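PDB 4R0G: Lpg0393 helical bundle domain-containing protein from Legionella pneumophila subsp. pneumophila str. Philadelphia 1, which acts as a guanine-nucleotide exchange factor for the small GTPases Rab5, Rab21 and Rab22, probably through its VPS9-like domain. Local coordinates for residues N103-E106 with H107-S111; L130-Q133 with R134-F138; Q191-S194 with S195-L199; I221-Y224 with V225-W229. All coordinates share one frame; numbering follows the deposited sequence.

Interaction 1. Residues N103-E106 with H107-S111; sequences NLQE and HYITS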
# COMPACT_ATOMS: atom_id res chain seq x y z
N ASN A 103 0.50 -31.80 -20.87
CA ASN A 103 0.39 -31.92 -22.34
C ASN A 103 -0.99 -31.61 -22.92
O ASN A 103 -1.39 -32.17 -23.94
CB ASN A 103 0.90 -33.28 -22.86
CG ASN A 103 2.33 -33.58 -22.40
OD1 ASN A 103 3.11 -32.68 -22.09
ND2 ASN A 103 2.67 -34.88 -22.35
N LEU A 104 -1.72 -30.72 -22.26
CA LEU A 104 -3.03 -30.33 -22.73
C LEU A 104 -2.99 -29.13 -23.67
O LEU A 104 -3.98 -28.82 -24.32
CB LEU A 104 -3.95 -30.02 -21.53
CG LEU A 104 -4.75 -31.13 -20.84
CD1 LEU A 104 -5.04 -32.28 -21.82
CD2 LEU A 104 -4.06 -31.64 -19.58
N GLN A 105 -1.85 -28.46 -23.75
CA GLN A 105 -1.80 -27.17 -24.44
C GLN A 105 -2.20 -27.24 -25.92
O GLN A 105 -2.81 -26.31 -26.44
CB GLN A 105 -0.46 -26.45 -24.24
CG GLN A 105 0.75 -27.18 -24.80
CD GLN A 105 1.14 -28.38 -23.94
OE1 GLN A 105 1.87 -29.29 -24.38
NE2 GLN A 105 0.65 -28.38 -22.69
N GLU A 106 -1.92 -28.36 -26.56
CA GLU A 106 -2.26 -28.53 -27.97
C GLU A 106 -3.71 -28.18 -28.24
O GLU A 106 -4.01 -27.51 -29.22
CB GLU A 106 -1.97 -29.96 -28.46
CG GLU A 106 -0.51 -30.20 -28.73
CD GLU A 106 0.36 -29.65 -27.61
OE1 GLU A 106 0.10 -30.01 -26.43
OE2 GLU A 106 1.27 -28.83 -27.91
N HIS A 107 -4.60 -28.61 -27.37
CA HIS A 107 -6.01 -28.41 -27.64
C HIS A 107 -6.33 -26.95 -27.53
O HIS A 107 -7.42 -26.52 -27.91
CB HIS A 107 -6.90 -29.21 -26.67
CG HIS A 107 -6.48 -30.63 -26.48
ND1 HIS A 107 -5.46 -31.00 -25.63
CD2 HIS A 107 -6.96 -31.78 -27.01
CE1 HIS A 107 -5.32 -32.32 -25.65
NE2 HIS A 107 -6.22 -32.81 -26.48
N TYR A 108 -5.40 -26.18 -26.96
CA TYR A 108 -5.60 -24.73 -26.86
C TYR A 108 -4.93 -23.93 -27.99
O TYR A 108 -5.28 -22.76 -28.21
CB TYR A 108 -5.19 -24.24 -25.45
CG TYR A 108 -6.03 -24.86 -24.34
CD1 TYR A 108 -7.21 -24.25 -23.90
CD2 TYR A 108 -5.66 -26.08 -23.75
CE1 TYR A 108 -7.98 -24.81 -22.89
CE2 TYR A 108 -6.42 -26.66 -22.75
CZ TYR A 108 -7.59 -26.02 -22.33
OH TYR A 108 -8.36 -26.60 -21.33
N ILE A 109 -4.04 -24.58 -28.74
CA ILE A 109 -3.21 -23.88 -29.74
C ILE A 109 -3.75 -23.91 -31.17
O ILE A 109 -3.92 -24.99 -31.75
CB ILE A 109 -1.77 -24.39 -29.76
CG1 ILE A 109 -1.04 -23.94 -28.50
CG2 ILE A 109 -1.04 -23.84 -30.96
CD1 ILE A 109 0.31 -24.64 -28.27
N THR A 110 -4.05 -22.72 -31.70
CA THR A 110 -4.48 -22.53 -33.09
C THR A 110 -4.02 -21.18 -33.65
O THR A 110 -3.97 -20.17 -32.92
CB THR A 110 -6.01 -22.48 -33.24
OG1 THR A 110 -6.44 -21.13 -33.03
CG2 THR A 110 -6.70 -23.41 -32.24
N SER A 111 -3.74 -21.16 -34.96
CA SER A 111 -3.41 -19.94 -35.70
C SER A 111 -4.65 -19.16 -36.12
O SER A 111 -4.55 -18.02 -36.56
CB SER A 111 -2.59 -20.27 -36.95
OG SER A 111 -1.79 -21.42 -36.77

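Interaction 2. Residues L130-Q133 with R134-F138; sequences LEKQ and RFVEF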
# COMPACT_ATOMS: atom_id res chain seq x y z
N LEU A 130 -9.89 -32.76 -18.91
CA LEU A 130 -9.38 -32.91 -17.53
C LEU A 130 -10.51 -32.97 -16.52
O LEU A 130 -11.25 -32.01 -16.37
CB LEU A 130 -8.47 -31.75 -17.14
CG LEU A 130 -7.08 -32.05 -16.56
CD1 LEU A 130 -6.55 -30.88 -15.78
CD2 LEU A 130 -7.05 -33.33 -15.71
N GLU A 131 -10.62 -34.06 -15.77
CA GLU A 131 -11.66 -34.12 -14.74
C GLU A 131 -11.36 -33.11 -13.63
O GLU A 131 -10.20 -32.95 -13.24
CB GLU A 131 -11.92 -35.55 -14.23
CG GLU A 131 -10.72 -36.49 -14.05
CD GLU A 131 -10.18 -37.07 -15.38
OE1 GLU A 131 -10.73 -38.09 -15.89
OE2 GLU A 131 -9.18 -36.51 -15.91
N LYS A 132 -12.41 -32.43 -13.14
CA LYS A 132 -12.31 -31.33 -12.15
C LYS A 132 -11.43 -31.62 -10.97
O LYS A 132 -10.64 -30.77 -10.56
CB LYS A 132 -13.69 -30.93 -11.63
CG LYS A 132 -13.70 -29.70 -10.75
CD LYS A 132 -15.11 -29.49 -10.16
CE LYS A 132 -15.38 -28.03 -9.73
NZ LYS A 132 -15.63 -27.13 -10.88
N GLN A 133 -11.58 -32.81 -10.40
CA GLN A 133 -10.87 -33.14 -9.16
C GLN A 133 -9.38 -33.09 -9.39
O GLN A 133 -8.65 -32.45 -8.65
CB GLN A 133 -11.25 -34.52 -8.65
CG GLN A 133 -10.68 -34.81 -7.27
CD GLN A 133 -10.92 -36.25 -6.86
OE1 GLN A 133 -12.07 -36.69 -6.73
NE2 GLN A 133 -9.83 -36.99 -6.64
N ARG A 134 -8.96 -33.77 -10.45
CA ARG A 134 -7.59 -33.71 -10.94
C ARG A 134 -7.09 -32.30 -11.32
O ARG A 134 -5.93 -31.98 -11.08
CB ARG A 134 -7.41 -34.67 -12.11
CG ARG A 134 -7.60 -36.15 -11.76
CD ARG A 134 -7.38 -37.02 -12.98
NE ARG A 134 -5.97 -37.22 -13.31
CZ ARG A 134 -5.47 -37.13 -14.54
NH1 ARG A 134 -6.24 -36.85 -15.59
NH2 ARG A 134 -4.17 -37.34 -14.73
N PHE A 135 -7.95 -31.48 -11.91
CA PHE A 135 -7.56 -30.12 -12.23
C PHE A 135 -7.18 -29.45 -10.92
O PHE A 135 -6.09 -28.88 -10.80
CB PHE A 135 -8.69 -29.36 -12.92
CG PHE A 135 -8.26 -28.08 -13.63
CD1 PHE A 135 -7.44 -27.15 -13.02
CD2 PHE A 135 -8.68 -27.82 -14.91
CE1 PHE A 135 -7.05 -25.99 -13.68
CE2 PHE A 135 -8.28 -26.65 -15.57
CZ PHE A 135 -7.46 -25.74 -14.95
N VAL A 136 -8.05 -29.55 -9.92
CA VAL A 136 -7.78 -28.89 -8.64
C VAL A 136 -6.52 -29.42 -7.94
O VAL A 136 -5.74 -28.64 -7.41
CB VAL A 136 -9.01 -28.89 -7.69
CG1 VAL A 136 -8.80 -27.93 -6.55
CG2 VAL A 136 -10.25 -28.47 -8.45
N GLU A 137 -6.29 -30.73 -7.94
CA GLU A 137 -5.03 -31.25 -7.39
C GLU A 137 -3.81 -30.70 -8.13
O GLU A 137 -2.90 -30.16 -7.51
CB GLU A 137 -5.01 -32.76 -7.44
CG GLU A 137 -6.24 -33.35 -6.86
CD GLU A 137 -6.28 -34.84 -7.03
OE1 GLU A 137 -5.20 -35.47 -6.83
OE2 GLU A 137 -7.36 -35.38 -7.37
N PHE A 138 -3.82 -30.86 -9.45
CA PHE A 138 -2.80 -30.29 -10.30
C PHE A 138 -2.59 -28.82 -9.99
O PHE A 138 -1.47 -28.38 -9.70
CB PHE A 138 -3.19 -30.42 -11.77
CG PHE A 138 -3.02 -31.80 -12.33
CD1 PHE A 138 -2.15 -32.72 -11.72
CD2 PHE A 138 -3.71 -32.20 -13.45
CE1 PHE A 138 -1.98 -34.01 -12.22
CE2 PHE A 138 -3.55 -33.50 -13.97
CZ PHE A 138 -2.68 -34.41 -13.34

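Interaction 3. Residues Q191-S194 with S195-L199; sequences QLKS and SRISL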
# COMPACT_ATOMS: atom_id res chain seq x y z
N GLN A 191 -10.15 31.06 -6.91
CA GLN A 191 -10.89 30.96 -8.17
C GLN A 191 -10.13 30.08 -9.14
O GLN A 191 -10.64 29.71 -10.20
CB GLN A 191 -11.11 32.34 -8.76
N LEU A 192 -8.90 29.75 -8.78
CA LEU A 192 -8.04 28.94 -9.61
C LEU A 192 -8.10 27.44 -9.26
O LEU A 192 -7.64 26.60 -10.04
CB LEU A 192 -6.62 29.48 -9.51
CG LEU A 192 -6.45 30.90 -10.08
CD1 LEU A 192 -5.00 31.38 -9.97
CD2 LEU A 192 -6.93 30.99 -11.53
N LYS A 193 -8.71 27.11 -8.12
CA LYS A 193 -8.82 25.73 -7.65
C LYS A 193 -9.38 24.80 -8.73
O LYS A 193 -8.93 23.67 -8.92
CB LYS A 193 -9.69 25.67 -6.39
CG LYS A 193 -9.96 24.26 -5.91
CD LYS A 193 -10.98 24.19 -4.78
CE LYS A 193 -11.44 22.73 -4.61
NZ LYS A 193 -12.64 22.49 -3.75
N SER A 194 -10.37 25.29 -9.46
CA SER A 194 -11.00 24.47 -10.45
C SER A 194 -10.03 24.21 -11.61
O SER A 194 -9.96 23.10 -12.15
CB SER A 194 -12.29 25.13 -10.93
OG SER A 194 -12.31 26.51 -10.60
N SER A 195 -9.27 25.22 -12.00
CA SER A 195 -8.35 25.02 -13.11
C SER A 195 -7.09 24.27 -12.68
O SER A 195 -6.35 23.73 -13.50
CB SER A 195 -8.03 26.35 -13.81
OG SER A 195 -7.57 27.31 -12.88
N ARG A 196 -6.84 24.26 -11.37
CA ARG A 196 -5.72 23.53 -10.78
C ARG A 196 -6.05 22.04 -10.62
O ARG A 196 -5.19 21.17 -10.79
CB ARG A 196 -5.37 24.14 -9.43
CG ARG A 196 -3.89 24.23 -9.17
CD ARG A 196 -3.60 25.27 -8.13
NE ARG A 196 -4.51 25.14 -7.01
CZ ARG A 196 -4.91 26.17 -6.28
NH1 ARG A 196 -5.74 25.99 -5.26
NH2 ARG A 196 -4.48 27.38 -6.58
N ILE A 197 -7.30 21.75 -10.27
CA ILE A 197 -7.76 20.37 -10.27
C ILE A 197 -7.63 19.78 -11.66
O ILE A 197 -7.06 18.69 -11.83
CB ILE A 197 -9.21 20.25 -9.81
CG1 ILE A 197 -9.30 20.36 -8.31
CG2 ILE A 197 -9.79 18.91 -10.22
CD1 ILE A 197 -10.67 20.35 -7.84
N SER A 198 -8.16 20.51 -12.64
CA SER A 198 -8.07 20.10 -14.04
C SER A 198 -6.65 19.74 -14.46
O SER A 198 -6.44 18.84 -15.27
CB SER A 198 -8.61 21.21 -14.94
OG SER A 198 -8.49 20.83 -16.30
N LEU A 199 -5.67 20.45 -13.90
CA LEU A 199 -4.27 20.18 -14.19
C LEU A 199 -3.79 18.87 -13.58
O LEU A 199 -3.06 18.14 -14.21
CB LEU A 199 -3.39 21.32 -13.69
CG LEU A 199 -3.25 22.52 -14.60
CD1 LEU A 199 -2.79 23.72 -13.79
CD2 LEU A 199 -2.25 22.20 -15.66

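Interaction 4. Residues I221-Y224 with V225-W229; sequences IAVY and VKKLW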
# COMPACT_ATOMS: atom_id res chain seq x y z
N ILE A 221 5.90 16.13 -16.79
CA ILE A 221 5.62 16.33 -15.38
C ILE A 221 5.99 17.74 -14.95
O ILE A 221 5.19 18.46 -14.34
CB ILE A 221 6.38 15.32 -14.50
CG1 ILE A 221 5.89 13.91 -14.83
CG2 ILE A 221 6.16 15.63 -13.02
CD1 ILE A 221 6.20 12.89 -13.79
N ALA A 222 7.21 18.15 -15.30
CA ALA A 222 7.66 19.50 -15.04
C ALA A 222 6.71 20.55 -15.64
O ALA A 222 6.44 21.57 -15.01
CB ALA A 222 9.06 19.68 -15.53
N VAL A 223 6.17 20.31 -16.83
CA VAL A 223 5.27 21.29 -17.46
C VAL A 223 3.98 21.48 -16.63
O VAL A 223 3.50 22.62 -16.44
CB VAL A 223 4.91 20.95 -18.95
CG1 VAL A 223 4.03 22.03 -19.52
CG2 VAL A 223 6.13 20.80 -19.79
N TYR A 224 3.42 20.36 -16.16
CA TYR A 224 2.26 20.39 -15.28
C TYR A 224 2.60 21.06 -13.96
O TYR A 224 1.89 21.98 -13.51
CB TYR A 224 1.72 18.98 -15.01
CG TYR A 224 0.89 18.40 -16.14
CD1 TYR A 224 -0.36 18.92 -16.42
CD2 TYR A 224 1.34 17.33 -16.90
CE1 TYR A 224 -1.13 18.41 -17.45
CE2 TYR A 224 0.58 16.81 -17.92
CZ TYR A 224 -0.67 17.35 -18.19
OH TYR A 224 -1.46 16.86 -19.22
N VAL A 225 3.67 20.61 -13.31
CA VAL A 225 4.02 21.20 -12.01
C VAL A 225 4.27 22.70 -12.15
O VAL A 225 3.91 23.49 -11.29
CB VAL A 225 5.24 20.52 -11.38
CG1 VAL A 225 5.63 21.22 -10.11
CG2 VAL A 225 4.94 19.08 -11.11
N LYS A 226 4.88 23.08 -13.27
CA LYS A 226 5.09 24.49 -13.49
C LYS A 226 3.76 25.24 -13.54
O LYS A 226 3.57 26.14 -12.74
CB LYS A 226 5.92 24.75 -14.73
CG LYS A 226 6.20 26.23 -14.90
CD LYS A 226 6.92 26.49 -16.21
CE LYS A 226 6.67 27.89 -16.70
NZ LYS A 226 7.65 28.11 -17.78
N LYS A 227 2.85 24.83 -14.42
CA LYS A 227 1.51 25.46 -14.54
C LYS A 227 0.78 25.52 -13.20
O LYS A 227 0.18 26.56 -12.87
CB LYS A 227 0.60 24.76 -15.57
CG LYS A 227 1.09 24.72 -17.04
CD LYS A 227 0.08 23.91 -17.94
CE LYS A 227 0.62 23.50 -19.34
NZ LYS A 227 0.09 22.13 -19.75
N LEU A 228 0.83 24.43 -12.44
CA LEU A 228 0.30 24.42 -11.06
C LEU A 228 0.88 25.53 -10.15
O LEU A 228 0.14 26.19 -9.44
CB LEU A 228 0.47 23.05 -10.40
CG LEU A 228 -0.32 21.93 -11.08
CD1 LEU A 228 0.39 20.60 -10.99
CD2 LEU A 228 -1.65 21.87 -10.41
N TRP A 229 2.19 25.72 -10.17
CA TRP A 229 2.78 26.80 -9.38
C TRP A 229 2.20 28.15 -9.80
O TRP A 229 1.91 29.02 -8.97
CB TRP A 229 4.30 26.81 -9.49
CG TRP A 229 4.97 25.92 -8.47
CD1 TRP A 229 5.65 24.76 -8.70
CD2 TRP A 229 4.99 26.11 -7.05
NE1 TRP A 229 6.09 24.22 -7.52
CE2 TRP A 229 5.71 25.03 -6.49
CE3 TRP A 229 4.48 27.10 -6.19
CZ2 TRP A 229 5.93 24.91 -5.12
CZ3 TRP A 229 4.70 26.97 -4.83
CH2 TRP A 229 5.42 25.88 -4.30

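Interaction 1. Residues N103-E106 with H107-S111
H107 and L104 make the main polar contact of this turn. Ring nitrogen H107 ND1 donates to L104 O at 2.9 Å, nearly straight at 166°. The oxygen lies in the plane of the imidazole. Backbone H107 N reaches L104 O as well, at 3.1 Å. Both donors come from the same face of the carbonyl plane, so one oxygen takes two bonds from one residue. CG of H107 lies beside the backbone N (chi1 -47°), which brings the ring edge to L104 O. The ND1 bond restrains the ring's rotation; the H107 N bond holds the backbone of the turn.

Two more backbone bonds continue the turn. Y108 N donates to Q105 O, and I109 N donates to E106 O at 3.0 Å. All of these bonds join residues three apart.

The apolar contacts are modest. L104 CD1 lies 3.8 Å from H107 CE1, and the two side chains cross obliquely. L104 CB is 4.3 Å from Y108 CE2.

The turn lies in the loop between helix 80-101 and helix 116-126. Y108 stacks on Y99 and touches L52 of helix 40-53. H107 O accepts a hydrogen bond from N126 ND2 of helix 116-126.

Interaction 2. Residues L130-Q133 with R134-F138
The guanidinium of R134 has F138 CE2 over one face, toward its rim, and E131 OE2 at its edge, in plane. The F138 ring has L130 CD1 at its edge, 3.9 Å from F138 CD2. L130 CD1 also approaches the F135 ring obliquely, 3.8 Å from F135 CD2. One methyl of L130 thus meets two phenylalanines, while L130 CD2 packs 3.6 Å from R134 NH1.

R134 NH1 and E131 OE2 form a 3.0 Å salt bridge with an N-H...O angle of 159°. The carboxylate is met from above its plane and is turned steeply against the guanidinium. The side chains run side by side, with E131 CG 3.5 Å from R134 CD. E131 is bent at chi2 (-77°), which turns its carboxylate towards the arginine.

Q133 NE2 donates to E137 OE2 at 3.0 Å. The amide and carboxylate are 26° apart, and the oxygen is met on its syn side, but tilted from the carboxylate plane.

Backbone bonds F135 N to E131 O and V136 N to K132 O open the helix. L130 and F138 touch V98, and F135 touches P95, all on helix 80-101. This is the first turn of helix 132-151, with E131 at its N-cap, in the VPS9-like domain.

Interaction 3. Residues Q191-S194 with S195-L199
R196 folds back over L192 and K193 at the start of helix 193-208. Its CB lies 3.4 Å from L192 O and also touches K193 O. CG and CD carry the chain outward. A bend at chi3 (46°) then returns the head group along the helix start. CZ comes 4.2 Å from K193 CA, which sits over one face of the guanidinium, toward its rim. NH1 is 3.9 Å from K193 CA, and NH2 approaches L192 CB at 4.2 Å. NH1 also forms salt bridges with D190 and E237, and NH2 donates to M231 O. These bonds hold a buried guanidinium in place, and the two carboxylates probably balance its charge.

L192 O is shared. R196 N donates to it at 2.8 Å. S195 OG also donates to it at 2.9 Å, so the hydroxyl turns back onto its own helix. S195 OG lies between the backbone N and the carbonyl carbon (chi1 53°), which lets it reach that oxygen.

K193 and I197 lie side by side, pointing the same way, with K193 CE 4.1 Å from I197 CD1. The extended K193 chain carries NZ to the carbonyls of E183 and A185. I197 N closes a regular helical bond to K193 O at 2.9 Å. The arrangement is the N-terminal turn of a helix within the helical bundle domain, tied by arginine and lysine to neighbouring loops and helix ends.

Interaction 4. Residues I221-Y224 with V225-W229
V223 and K227 lie side by side, one helical turn apart, and point the same way. V223 CG1 touches K227 CE at 3.7 Å and NZ at 3.9 Å. K227 CG lies beside the backbone N (chi1 -60°), which sends the chain back towards the preceding turn. There its ammonium stands above the ring of Y224. NZ is 5.0 Å from the ring centroid and 28° off the normal, an off-centre cation-pi contact. The lysine thus runs alongside a valine methyl and ends off-centre above the Y224 ring.

I221 and V225 meet at a slant on another side of the helix. Their CG2 methyls are 4.1 Å apart. L228 leans back over the backbone, near the Y224 carbonyl.

The four backbone bonds between the segments are those of a regular alpha helix. V225 N to I221 O and L228 N to Y224 O are almost straight.

I221 and V225 touch I244 of helix 235-244, and Y224 touches R202 and L203 of helix 193-208. The chemistry is mixed: methyl packing on the buried side, and a lysine whose charge is probably eased by the Y224 ring while its alkyl chain packs on V223.

In the fold
The four contacts come in order along the chain and form two groups at opposite ends of an elongated, all-helical molecule. Interactions 1 and 2 lie in the VPS9-like range, with centres about 18 Å apart. They meet where L104 CD2 packs 4.3 Å from L130 CG. Interactions 3 and 4 lie in the helical bundle range, with centres about 12 Å apart. They sit on successive helices, 193-208 and 215-229, which pack directly: R196 CG is 3.5 Å from L228 CD2. Between the groups the centres are about 51 to 56 Å apart and nothing touches. The local turns therefore belong to two separate parts of the chain, with exchange activity probably residing in the first.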